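Local structure of molybdenum cofactor biosynthesis protein C 2 (Mycobacterium tuberculosis, 4FDF) at residues B[44-49]-B[147-152]; B[49-54]-B[140-145]; B[67-72]-B[97-102]. The protein probably catalyses the conversion of (8S)-3',8-cyclo-7,8-dihydroguanosine 5'-triphosphate to cyclic pyranopterin monophosphate, a step of molybdenum cofactor biosynthesis. One frame throughout, in Å; residues are numbered along the deposited sequence.

Interaction 1: B[44-49]-B[147-152]; sequences ILRTSA and LIDDIR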
ATOM      1  N   ILE B  44      -3.273   2.696  26.117  1.00 35.01           N
ATOM      2  CA  ILE B  44      -3.199   3.936  26.885  1.00 36.85           C
ATOM      3  C   ILE B  44      -1.931   4.731  26.569  1.00 37.45           C
ATOM      4  O   ILE B  44      -0.831   4.185  26.538  1.00 37.86           O
ATOM      5  CB  ILE B  44      -3.410   3.680  28.429  1.00 37.17           C
ATOM      6  CG1 ILE B  44      -3.604   4.989  29.200  1.00 40.01           C
ATOM      7  CG2 ILE B  44      -2.287   2.871  29.032  1.00 40.99           C
ATOM      8  CD1 ILE B  44      -3.895   4.789  30.688  1.00 40.79           C
ATOM      9  N   LEU B  45      -2.098   6.020  26.304  1.00 36.26           N
ATOM     10  CA  LEU B  45      -0.952   6.905  26.174  1.00 38.06           C
ATOM     11  C   LEU B  45      -0.714   7.626  27.507  1.00 38.10           C
ATOM     12  O   LEU B  45      -1.577   8.364  27.971  1.00 35.08           O
ATOM     13  CB  LEU B  45      -1.185   7.913  25.058  1.00 38.16           C
ATOM     14  CG  LEU B  45      -0.009   8.844  24.756  1.00 40.58           C
ATOM     15  CD1 LEU B  45       1.047   8.131  23.960  1.00 40.38           C
ATOM     16  CD2 LEU B  45      -0.472  10.090  24.019  1.00 40.83           C
ATOM     17  N   ARG B  46       0.445   7.393  28.121  1.00 39.33           N
ATOM     18  CA  ARG B  46       0.784   8.053  29.389  1.00 42.21           C
ATOM     19  C   ARG B  46       1.493   9.384  29.127  1.00 39.54           C
ATOM     20  O   ARG B  46       2.651   9.409  28.720  1.00 41.29           O
ATOM     21  CB  ARG B  46       1.655   7.149  30.269  1.00 42.91           C
ATOM     22  CG  ARG B  46       1.238   5.683  30.317  1.00 45.33           C
ATOM     23  CD  ARG B  46       0.412   5.361  31.537  1.00 46.10           C
ATOM     24  NE  ARG B  46       0.267   3.920  31.715  1.00 49.32           N
ATOM     25  CZ  ARG B  46      -0.682   3.345  32.449  1.00 50.29           C
ATOM     26  NH1 ARG B  46      -1.588   4.089  33.083  1.00 49.89           N
ATOM     27  NH2 ARG B  46      -0.732   2.024  32.546  1.00 47.71           N
ATOM     28  N   THR B  47       0.798  10.489  29.350  1.00 40.33           N
ATOM     29  CA  THR B  47       1.367  11.798  29.014  1.00 44.50           C
ATOM     30  C   THR B  47       1.340  12.813  30.191  1.00 44.27           C
ATOM     31  O   THR B  47       1.368  12.410  31.347  1.00 43.37           O
ATOM     32  CB  THR B  47       0.778  12.344  27.682  1.00 43.65           C
ATOM     33  OG1 THR B  47       1.508  13.504  27.271  1.00 46.81           O
ATOM     34  CG2 THR B  47      -0.711  12.663  27.803  1.00 41.68           C
ATOM     35  N   SER B  48       1.297  14.110  29.895  1.00 46.90           N
ATOM     36  CA  SER B  48       1.386  15.144  30.934  1.00 47.58           C
ATOM     37  C   SER B  48       0.090  15.938  31.046  1.00 47.27           C
ATOM     38  O   SER B  48      -0.721  15.955  30.111  1.00 47.64           O
ATOM     39  CB  SER B  48       2.541  16.093  30.630  1.00 46.65           C
ATOM     40  OG  SER B  48       2.262  16.830  29.451  1.00 53.49           O
ATOM     41  N   ALA B  49      -0.094  16.599  32.190  1.00 47.75           N
ATOM     42  CA  ALA B  49      -1.271  17.435  32.434  1.00 46.45           C
ATOM     43  C   ALA B  49      -1.311  18.567  31.425  1.00 46.12           C
ATOM     44  O   ALA B  49      -2.383  18.954  30.951  1.00 43.45           O
ATOM     45  CB  ALA B  49      -1.257  17.994  33.857  1.00 47.89           C
ATOM     46  N   LEU B 147       4.673   7.661  26.858  1.00 42.44           N
ATOM     47  CA  LEU B 147       4.820   6.274  26.463  1.00 44.85           C
ATOM     48  C   LEU B 147       3.487   5.599  26.213  1.00 42.84           C
ATOM     49  O   LEU B 147       2.444   6.069  26.664  1.00 44.37           O
ATOM     50  CB  LEU B 147       5.694   5.487  27.460  1.00 47.14           C
ATOM     51  CG  LEU B 147       5.317   5.184  28.911  1.00 48.92           C
ATOM     52  CD1 LEU B 147       5.000   6.454  29.697  1.00 52.80           C
ATOM     53  CD2 LEU B 147       4.190   4.157  29.015  1.00 49.07           C
ATOM     54  N   ILE B 148       3.546   4.500  25.470  1.00 42.84           N
ATOM     55  CA  ILE B 148       2.368   3.765  25.035  1.00 40.92           C
ATOM     56  C   ILE B 148       2.308   2.453  25.818  1.00 40.86           C
ATOM     57  O   ILE B 148       3.251   1.657  25.803  1.00 36.90           O
ATOM     58  CB  ILE B 148       2.394   3.517  23.502  1.00 41.26           C
ATOM     59  CG1 ILE B 148       2.284   4.849  22.735  1.00 40.13           C
ATOM     60  CG2 ILE B 148       1.276   2.564  23.085  1.00 39.54           C
ATOM     61  CD1 ILE B 148       2.710   4.771  21.256  1.00 39.13           C
ATOM     62  N   ASP B 149       1.180   2.237  26.486  1.00 41.09           N
ATOM     63  CA  ASP B 149       1.064   1.208  27.498  1.00 42.47           C
ATOM     64  C   ASP B 149      -0.199   0.368  27.321  1.00 40.42           C
ATOM     65  O   ASP B 149      -1.196   0.833  26.748  1.00 38.36           O
ATOM     66  CB  ASP B 149       1.009   1.886  28.877  1.00 50.23           C
ATOM     67  CG  ASP B 149       2.080   1.387  29.834  1.00 54.92           C
ATOM     68  OD1 ASP B 149       2.921   0.553  29.428  1.00 57.27           O
ATOM     69  OD2 ASP B 149       2.084   1.859  30.994  1.00 56.94           O
ATOM     70  N   ASP B 150      -0.133  -0.867  27.824  1.00 37.56           N
ATOM     71  CA  ASP B 150      -1.303  -1.700  28.108  1.00 38.28           C
ATOM     72  C   ASP B 150      -2.207  -1.925  26.875  1.00 36.92           C
ATOM     73  O   ASP B 150      -3.436  -1.844  26.949  1.00 35.23           O
ATOM     74  CB  ASP B 150      -2.075  -1.094  29.295  1.00 43.38           C
ATOM     75  CG  ASP B 150      -2.747  -2.138  30.173  1.00 50.88           C
ATOM     76  OD1 ASP B 150      -2.130  -3.185  30.486  1.00 55.96           O
ATOM     77  OD2 ASP B 150      -3.902  -1.897  30.578  1.00 55.40           O
ATOM     78  N   ILE B 151      -1.580  -2.188  25.733  1.00 33.85           N
ATOM     79  CA  ILE B 151      -2.326  -2.567  24.541  1.00 32.69           C
ATOM     80  C   ILE B 151      -2.763  -4.026  24.664  1.00 32.35           C
ATOM     81  O   ILE B 151      -1.934  -4.916  24.777  1.00 32.10           O
ATOM     82  CB  ILE B 151      -1.499  -2.337  23.255  1.00 28.77           C
ATOM     83  CG1 ILE B 151      -1.294  -0.832  23.052  1.00 27.36           C
ATOM     84  CG2 ILE B 151      -2.189  -3.005  22.034  1.00 29.38           C
ATOM     85  CD1 ILE B 151      -0.182  -0.469  22.088  1.00 24.95           C
ATOM     86  N   ARG B 152      -4.068  -4.265  24.631  1.00 32.31           N
ATOM     87  CA  ARG B 152      -4.589  -5.588  24.942  1.00 32.33           C
ATOM     88  C   ARG B 152      -5.988  -5.806  24.373  1.00 31.14           C
ATOM     89  O   ARG B 152      -6.724  -4.851  24.078  1.00 29.72           O
ATOM     90  CB  ARG B 152      -4.599  -5.802  26.462  1.00 32.29           C
ATOM     91  CG  ARG B 152      -5.698  -5.023  27.174  1.00 35.00           C
ATOM     92  CD  ARG B 152      -5.207  -4.319  28.431  1.00 37.33           C
ATOM     93  NE  ARG B 152      -6.317  -3.655  29.110  1.00 36.82           N
ATOM     94  CZ  ARG B 152      -6.659  -2.373  28.963  1.00 36.06           C
ATOM     95  NH1 ARG B 152      -5.974  -1.549  28.171  1.00 34.25           N
ATOM     96  NH2 ARG B 152      -7.700  -1.908  29.631  1.00 35.72           N
TER

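Interaction 2: B[49-54]-B[140-145]; sequences AQVVAL and KAVDPG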
ATOM      1  N   ALA B  49      -0.094  16.599  32.190  1.00 47.75           N
ATOM      2  CA  ALA B  49      -1.271  17.435  32.434  1.00 46.45           C
ATOM      3  C   ALA B  49      -1.311  18.567  31.425  1.00 46.12           C
ATOM      4  O   ALA B  49      -2.383  18.954  30.951  1.00 43.45           O
ATOM      5  CB  ALA B  49      -1.257  17.994  33.857  1.00 47.89           C
ATOM      6  N   GLN B  50      -0.129  19.086  31.097  1.00 46.00           N
ATOM      7  CA  GLN B  50       0.009  20.071  30.048  1.00 47.37           C
ATOM      8  C   GLN B  50      -0.540  19.578  28.705  1.00 48.80           C
ATOM      9  O   GLN B  50      -1.247  20.322  28.015  1.00 51.10           O
ATOM     10  CB  GLN B  50       1.466  20.470  29.878  1.00 47.60           C
ATOM     11  CG  GLN B  50       1.615  21.818  29.193  1.00 49.15           C
ATOM     12  CD  GLN B  50       3.022  22.096  28.744  1.00 48.31           C
ATOM     13  OE1 GLN B  50       3.966  21.368  29.077  1.00 47.59           O
ATOM     14  NE2 GLN B  50       3.175  23.155  27.980  1.00 46.99           N
ATOM     15  N   VAL B  51      -0.208  18.338  28.340  1.00 45.96           N
ATOM     16  CA  VAL B  51      -0.676  17.763  27.078  1.00 45.44           C
ATOM     17  C   VAL B  51      -2.197  17.621  27.087  1.00 44.52           C
ATOM     18  O   VAL B  51      -2.858  17.998  26.122  1.00 45.42           O
ATOM     19  CB  VAL B  51       0.043  16.432  26.721  1.00 44.88           C
ATOM     20  CG1 VAL B  51      -0.707  15.672  25.629  1.00 42.11           C
ATOM     21  CG2 VAL B  51       1.457  16.713  26.255  1.00 43.29           C
ATOM     22  N   VAL B  52      -2.743  17.111  28.188  1.00 45.63           N
ATOM     23  CA  VAL B  52      -4.189  17.029  28.380  1.00 45.46           C
ATOM     24  C   VAL B  52      -4.799  18.426  28.249  1.00 48.00           C
ATOM     25  O   VAL B  52      -5.836  18.605  27.603  1.00 49.86           O
ATOM     26  CB  VAL B  52      -4.554  16.387  29.756  1.00 47.64           C
ATOM     27  CG1 VAL B  52      -6.060  16.473  30.033  1.00 48.98           C
ATOM     28  CG2 VAL B  52      -4.097  14.941  29.808  1.00 44.86           C
ATOM     29  N   ALA B  53      -4.133  19.413  28.844  1.00 47.51           N
ATOM     30  CA  ALA B  53      -4.585  20.798  28.772  1.00 49.08           C
ATOM     31  C   ALA B  53      -4.657  21.276  27.322  1.00 48.88           C
ATOM     32  O   ALA B  53      -5.715  21.705  26.865  1.00 50.70           O
ATOM     33  CB  ALA B  53      -3.687  21.714  29.612  1.00 48.06           C
ATOM     34  N   LEU B  54      -3.547  21.165  26.598  1.00 49.35           N
ATOM     35  CA  LEU B  54      -3.496  21.609  25.205  1.00 51.61           C
ATOM     36  C   LEU B  54      -4.504  20.896  24.303  1.00 55.05           C
ATOM     37  O   LEU B  54      -4.941  21.453  23.288  1.00 58.18           O
ATOM     38  CB  LEU B  54      -2.076  21.505  24.647  1.00 49.74           C
ATOM     39  CG  LEU B  54      -0.987  22.335  25.344  1.00 50.49           C
ATOM     40  CD1 LEU B  54       0.382  22.015  24.753  1.00 47.71           C
ATOM     41  CD2 LEU B  54      -1.263  23.846  25.289  1.00 50.07           C
ATOM     42  N   LYS B 140       4.482  14.737  20.822  1.00 44.06           N
ATOM     43  CA  LYS B 140       5.892  14.499  21.177  1.00 45.93           C
ATOM     44  C   LYS B 140       6.744  15.769  21.342  1.00 47.29           C
ATOM     45  O   LYS B 140       7.801  15.724  21.963  1.00 49.30           O
ATOM     46  CB  LYS B 140       6.564  13.510  20.213  1.00 43.20           C
ATOM     47  CG  LYS B 140       6.686  13.978  18.755  1.00 43.61           C
ATOM     48  CD  LYS B 140       7.398  12.927  17.933  1.00 41.91           C
ATOM     49  CE  LYS B 140       7.924  13.496  16.636  1.00 43.66           C
ATOM     50  NZ  LYS B 140       6.846  13.851  15.703  1.00 46.85           N
ATOM     51  N   ALA B 141       6.281  16.885  20.790  1.00 46.46           N
ATOM     52  CA  ALA B 141       6.994  18.160  20.903  1.00 50.76           C
ATOM     53  C   ALA B 141       6.774  18.841  22.265  1.00 51.75           C
ATOM     54  O   ALA B 141       7.621  19.611  22.721  1.00 49.26           O
ATOM     55  CB  ALA B 141       6.611  19.098  19.756  1.00 47.32           C
ATOM     56  N   VAL B 142       5.632  18.554  22.895  1.00 51.55           N
ATOM     57  CA  VAL B 142       5.319  19.031  24.245  1.00 47.91           C
ATOM     58  C   VAL B 142       5.773  18.027  25.308  1.00 48.39           C
ATOM     59  O   VAL B 142       6.274  18.418  26.363  1.00 52.30           O
ATOM     60  CB  VAL B 142       3.801  19.317  24.417  1.00 48.78           C
ATOM     61  CG1 VAL B 142       3.502  19.900  25.792  1.00 46.14           C
ATOM     62  CG2 VAL B 142       3.293  20.245  23.325  1.00 46.27           C
ATOM     63  N   ASP B 143       5.595  16.737  25.030  1.00 46.76           N
ATOM     64  CA  ASP B 143       5.993  15.668  25.952  1.00 44.94           C
ATOM     65  C   ASP B 143       6.622  14.481  25.198  1.00 46.10           C
ATOM     66  O   ASP B 143       5.939  13.500  24.909  1.00 48.79           O
ATOM     67  CB  ASP B 143       4.777  15.224  26.787  1.00 43.49           C
ATOM     68  CG  ASP B 143       5.109  14.137  27.809  1.00 46.27           C
ATOM     69  OD1 ASP B 143       6.255  14.080  28.294  1.00 48.44           O
ATOM     70  OD2 ASP B 143       4.207  13.338  28.134  1.00 46.33           O
ATOM     71  N   PRO B 144       7.926  14.570  24.868  1.00 45.51           N
ATOM     72  CA  PRO B 144       8.608  13.460  24.178  1.00 44.66           C
ATOM     73  C   PRO B 144       8.807  12.225  25.067  1.00 44.92           C
ATOM     74  O   PRO B 144       9.089  11.135  24.553  1.00 44.33           O
ATOM     75  CB  PRO B 144       9.970  14.060  23.784  1.00 44.90           C
ATOM     76  CG  PRO B 144      10.192  15.185  24.752  1.00 45.95           C
ATOM     77  CD  PRO B 144       8.817  15.729  25.078  1.00 46.88           C
ATOM     78  N   GLY B 145       8.653  12.396  26.379  1.00 43.04           N
ATOM     79  CA  GLY B 145       8.769  11.288  27.335  1.00 42.25           C
ATOM     80  C   GLY B 145       7.518  10.431  27.468  1.00 42.94           C
ATOM     81  O   GLY B 145       7.514   9.447  28.205  1.00 42.77           O
TER

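Interaction 3: B[67-72]-B[97-102]; sequences ATARVA and VDFTVG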
ATOM      1  N   ALA B  67      -8.947  13.695  16.505  1.00 37.48           N
ATOM      2  CA  ALA B  67      -9.500  13.461  15.176  1.00 39.16           C
ATOM      3  C   ALA B  67      -8.475  12.814  14.265  1.00 37.33           C
ATOM      4  O   ALA B  67      -8.800  11.875  13.546  1.00 39.97           O
ATOM      5  CB  ALA B  67     -10.025  14.772  14.555  1.00 38.20           C
ATOM      6  N   THR B  68      -7.235  13.297  14.314  1.00 35.80           N
ATOM      7  CA  THR B  68      -6.182  12.762  13.458  1.00 36.14           C
ATOM      8  C   THR B  68      -5.917  11.286  13.792  1.00 35.30           C
ATOM      9  O   THR B  68      -5.801  10.452  12.895  1.00 33.33           O
ATOM     10  CB  THR B  68      -4.888  13.625  13.517  1.00 37.15           C
ATOM     11  OG1 THR B  68      -5.191  14.954  13.074  1.00 39.01           O
ATOM     12  CG2 THR B  68      -3.779  13.063  12.620  1.00 36.21           C
ATOM     13  N   ALA B  69      -5.860  10.972  15.083  1.00 34.37           N
ATOM     14  CA  ALA B  69      -5.539   9.620  15.523  1.00 33.02           C
ATOM     15  C   ALA B  69      -6.686   8.649  15.290  1.00 33.53           C
ATOM     16  O   ALA B  69      -6.457   7.488  14.973  1.00 34.41           O
ATOM     17  CB  ALA B  69      -5.109   9.622  16.984  1.00 31.65           C
ATOM     18  N   ARG B  70      -7.917   9.129  15.436  1.00 33.13           N
ATOM     19  CA  ARG B  70      -9.083   8.319  15.109  1.00 35.87           C
ATOM     20  C   ARG B  70      -9.031   7.865  13.654  1.00 34.95           C
ATOM     21  O   ARG B  70      -9.207   6.671  13.372  1.00 35.58           O
ATOM     22  CB  ARG B  70     -10.389   9.071  15.414  1.00 36.92           C
ATOM     23  CG  ARG B  70     -11.656   8.373  14.956  1.00 40.94           C
ATOM     24  CD  ARG B  70     -12.840   8.636  15.904  1.00 43.80           C
ATOM     25  NE  ARG B  70     -12.811   9.975  16.481  1.00 45.79           N
ATOM     26  CZ  ARG B  70     -13.133  10.270  17.735  1.00 46.17           C
ATOM     27  NH1 ARG B  70     -13.524   9.324  18.580  1.00 44.07           N
ATOM     28  NH2 ARG B  70     -13.058  11.528  18.145  1.00 49.30           N
ATOM     29  N   VAL B  71      -8.772   8.809  12.749  1.00 33.42           N
ATOM     30  CA  VAL B  71      -8.693   8.514  11.311  1.00 34.38           C
ATOM     31  C   VAL B  71      -7.532   7.575  11.004  1.00 33.07           C
ATOM     32  O   VAL B  71      -7.674   6.651  10.197  1.00 34.57           O
ATOM     33  CB  VAL B  71      -8.591   9.806  10.423  1.00 34.03           C
ATOM     34  CG1 VAL B  71      -8.447   9.437   8.946  1.00 34.31           C
ATOM     35  CG2 VAL B  71      -9.824  10.689  10.594  1.00 33.12           C
ATOM     36  N   ALA B  72      -6.390   7.794  11.652  1.00 32.38           N
ATOM     37  CA  ALA B  72      -5.230   6.904  11.461  1.00 32.72           C
ATOM     38  C   ALA B  72      -5.504   5.467  11.949  1.00 32.60           C
ATOM     39  O   ALA B  72      -5.104   4.482  11.290  1.00 29.57           O
ATOM     40  CB  ALA B  72      -3.985   7.487  12.139  1.00 33.17           C
ATOM     41  N   VAL B  97     -13.146   4.040  16.821  1.00 38.86           N
ATOM     42  CA  VAL B  97     -12.061   4.380  17.729  1.00 39.12           C
ATOM     43  C   VAL B  97     -12.575   5.445  18.695  1.00 43.32           C
ATOM     44  O   VAL B  97     -12.993   6.531  18.270  1.00 43.83           O
ATOM     45  CB  VAL B  97     -10.790   4.888  16.977  1.00 41.34           C
ATOM     46  CG1 VAL B  97      -9.687   5.293  17.972  1.00 39.31           C
ATOM     47  CG2 VAL B  97     -10.261   3.824  16.006  1.00 35.58           C
ATOM     48  N   ASP B  98     -12.552   5.124  19.989  1.00 40.87           N
ATOM     49  CA  ASP B  98     -12.981   6.058  21.021  1.00 43.19           C
ATOM     50  C   ASP B  98     -11.829   6.439  21.954  1.00 42.23           C
ATOM     51  O   ASP B  98     -10.907   5.645  22.176  1.00 40.84           O
ATOM     52  CB  ASP B  98     -14.154   5.480  21.827  1.00 43.66           C
ATOM     53  CG  ASP B  98     -15.385   5.204  20.964  1.00 49.86           C
ATOM     54  OD1 ASP B  98     -15.734   6.042  20.096  1.00 50.15           O
ATOM     55  OD2 ASP B  98     -16.016   4.139  21.164  1.00 53.84           O
ATOM     56  N   PHE B  99     -11.907   7.656  22.488  1.00 39.22           N
ATOM     57  CA  PHE B  99     -10.954   8.165  23.464  1.00 40.78           C
ATOM     58  C   PHE B  99     -11.650   8.535  24.767  1.00 44.65           C
ATOM     59  O   PHE B  99     -12.768   9.064  24.757  1.00 46.50           O
ATOM     60  CB  PHE B  99     -10.229   9.390  22.917  1.00 38.71           C
ATOM     61  CG  PHE B  99      -9.574   9.162  21.591  1.00 38.24           C
ATOM     62  CD1 PHE B  99      -8.325   8.559  21.517  1.00 35.10           C
ATOM     63  CD2 PHE B  99     -10.210   9.555  20.406  1.00 36.51           C
ATOM     64  CE1 PHE B  99      -7.713   8.337  20.275  1.00 37.55           C
ATOM     65  CE2 PHE B  99      -9.614   9.344  19.170  1.00 36.10           C
ATOM     66  CZ  PHE B  99      -8.363   8.733  19.096  1.00 37.88           C
ATOM     67  N   THR B 100     -10.998   8.221  25.885  1.00 44.84           N
ATOM     68  CA  THR B 100     -11.363   8.770  27.187  1.00 44.87           C
ATOM     69  C   THR B 100     -10.135   9.514  27.688  1.00 43.81           C
ATOM     70  O   THR B 100      -9.102   8.897  27.946  1.00 40.31           O
ATOM     71  CB  THR B 100     -11.743   7.678  28.202  1.00 45.74           C
ATOM     72  OG1 THR B 100     -12.789   6.855  27.675  1.00 45.93           O
ATOM     73  CG2 THR B 100     -12.193   8.305  29.533  1.00 46.87           C
ATOM     74  N   VAL B 101     -10.239  10.840  27.788  1.00 46.98           N
ATOM     75  CA  VAL B 101      -9.136  11.663  28.287  1.00 47.55           C
ATOM     76  C   VAL B 101      -9.228  11.844  29.809  1.00 47.62           C
ATOM     77  O   VAL B 101     -10.219  12.366  30.341  1.00 45.34           O
ATOM     78  CB  VAL B 101      -9.015  13.052  27.557  1.00 49.17           C
ATOM     79  CG1 VAL B 101      -9.072  12.891  26.036  1.00 48.15           C
ATOM     80  CG2 VAL B 101     -10.080  14.039  28.035  1.00 53.14           C
ATOM     81  N   GLY B 102      -8.196  11.393  30.506  1.00 47.47           N
ATOM     82  CA  GLY B 102      -8.152  11.524  31.959  1.00 49.67           C
ATOM     83  C   GLY B 102      -7.282  12.692  32.362  1.00 50.02           C
ATOM     84  O   GLY B 102      -7.076  13.630  31.584  1.00 48.52           O
TER
HETATM   85  O   HOH W   1     -13.963   9.393  21.349  1.00 46.11           O

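Interaction 1: B[44-49]-B[147-152]
Ile44, Leu45 and Arg46 pair with Asp149, Ile148 and Leu147 in antiparallel register, an example of how one strand pair can present a dry face and a mixed one. The backbone ladder is regular at its centre: Asp149 N gives a 2.8 Å bond to Ile44 O, and Arg46 N reaches Leu147 O equally closely. It slackens at the end of strand 35-46, where Leu147 N lies 3.3 Å from Arg46 O. On the tight face, the non-hydrogen-bonded pair Leu45 and Ile148 is buried under helix 121-139; Leu45 CD1 meets Ile148 CG1 at 3.7 Å.

The other face is partly exposed and mixed, with an ion pair set among the side chains of Ile44 and Leu147. Here the Arg46 chain bends at CG (chi2 -98°), passing its CB and CG over the Leu147 methyls before the guanidinium arrives beside Asp149. Both NE (2.8 Å) and NH2 (3.2 Å) of Arg46 grip Asp149 OD2, a side-on salt bridge to a single oxygen. NE is met by the anti lone pair of Asp149 OD2, whereas NH2 comes from above the carboxylate plane, which stands 81° from that of the guanidinium. Ile44 CG2 lies against one guanidinium face, 3.7 Å from its plane, and also touches Asp149 CB, so a methyl backs the ion pair. Asp149 OD1 accepts from Asp150 N of the second subunit, so the same carboxylate serves the salt bridge within the chain and the interface along strand 147-156 in the MoaC hexamer. The antiparallel sheet with helices on one face is typical of the ferredoxin-like fold.

Interaction 2: B[49-54]-B[140-145]
Val142 puts its two methyl groups against helix 49-57, and almost all of this surface contact is apolar. Its CG2 reaches Leu54 CD1 at 3.7 Å, the two side chains extending toward each other tip to tip. Its CG1, held anti to the backbone N (chi1 -176°), turns to the first part of the helix and passes Val51 CG2 at 3.8 Å, the two valines sliding by each other in opposite directions. The same Val51 methyl also touches Asp143 CB at 3.7 Å, meeting that side chain at about a right angle, so a single buried branch spans two neighbouring residues of the loop.

In the ferredoxin-like fold of MoaC this is a place where a short helix, reached from strand 35-46 through Thr47 and the N-cap Ser48, packs against the loop leading from helix 121-139 into strand 147-156.

The remaining packing is between polar and apolar groups. The extended Gln50 chain crosses Val142 obliquely and lays its amide by the CG1 methyl, with OE1 3.6 Å from it. Asp143 contributes just its CB to the helix; its carboxylate is engaged through OD2 with Thr47 OG1. Ser48 OG meanwhile caps Val51 N at the first turn of the helix.

Interaction 3: B[67-72]-B[97-102]
Arg70 reaches from helix 65-83 past the edge of the Phe99 ring to the backbone of Val97, a worked case of an arginine whose torsions decide its partners. CG stands anti to the backbone N (chi1 173°), and the chain then turns at chi2 and again at chi3. CD passes close to Val97 O, and the bend at chi3 (35°) swings the guanidinium up beside Phe99 while NH1 stays within bonding distance of Val97 O. NH1 donates to that oxygen at 2.9 Å; it lies in the carbonyl plane of Val97, while Val97 O is somewhat out of the guanidinium plane. A water adds a second link, accepting from Arg70 NH1 at 2.8 Å and from Phe99 N, so NH1 is gripped at two points.

Here helix meets sheet as in the ferredoxin-like fold of MoaC: helix 65-83 lies over strand 92-101, an outermost strand of the antiparallel sheet within the chain, running roughly antiparallel to it, with the axes of segments 67-72 and 97-101 8.5 Å apart at their closest. Val97 and Phe99 turn their side chains to it.

Phe99 has its ring swung beside its own backbone N. This places CE2 over the centre of one guanidinium face, 3.9 Å above it, with the two planes steeply inclined at 72°. The far end of the ring packs against the helix, where CZ lies 4.0 Å from Ala69 CB and Arg70 N lies at the ring edge. Asp98 OD1, 4.2 Å from Arg70 NH1, is too distant for a salt bridge, though its charge may still attract the guanidinium.

Overall arrangement
From the N terminus, strand 35-46 comes first, and interaction 1 closes the widest loop by pairing its end with strand 147-156. After Thr47 and Ser48 the chain enters helix 49-57; Ala49 belongs to both interactions 1 and 2. Interaction 2 ties that helix to the loop before strand 147-156, nested inside interaction 1. Inside both lies interaction 3, where helix 65-83 meets strand 92-101, the next strand in the chain, closing the smallest of the three loops. No two of the loops cross. Interactions 1 and 2 touch through Thr47 and Asp143, while interactions 2 and 3 meet where Val52 packs on Gly102. Interactions 1 and 3 stay apart, yet both involve the same antiparallel sheet.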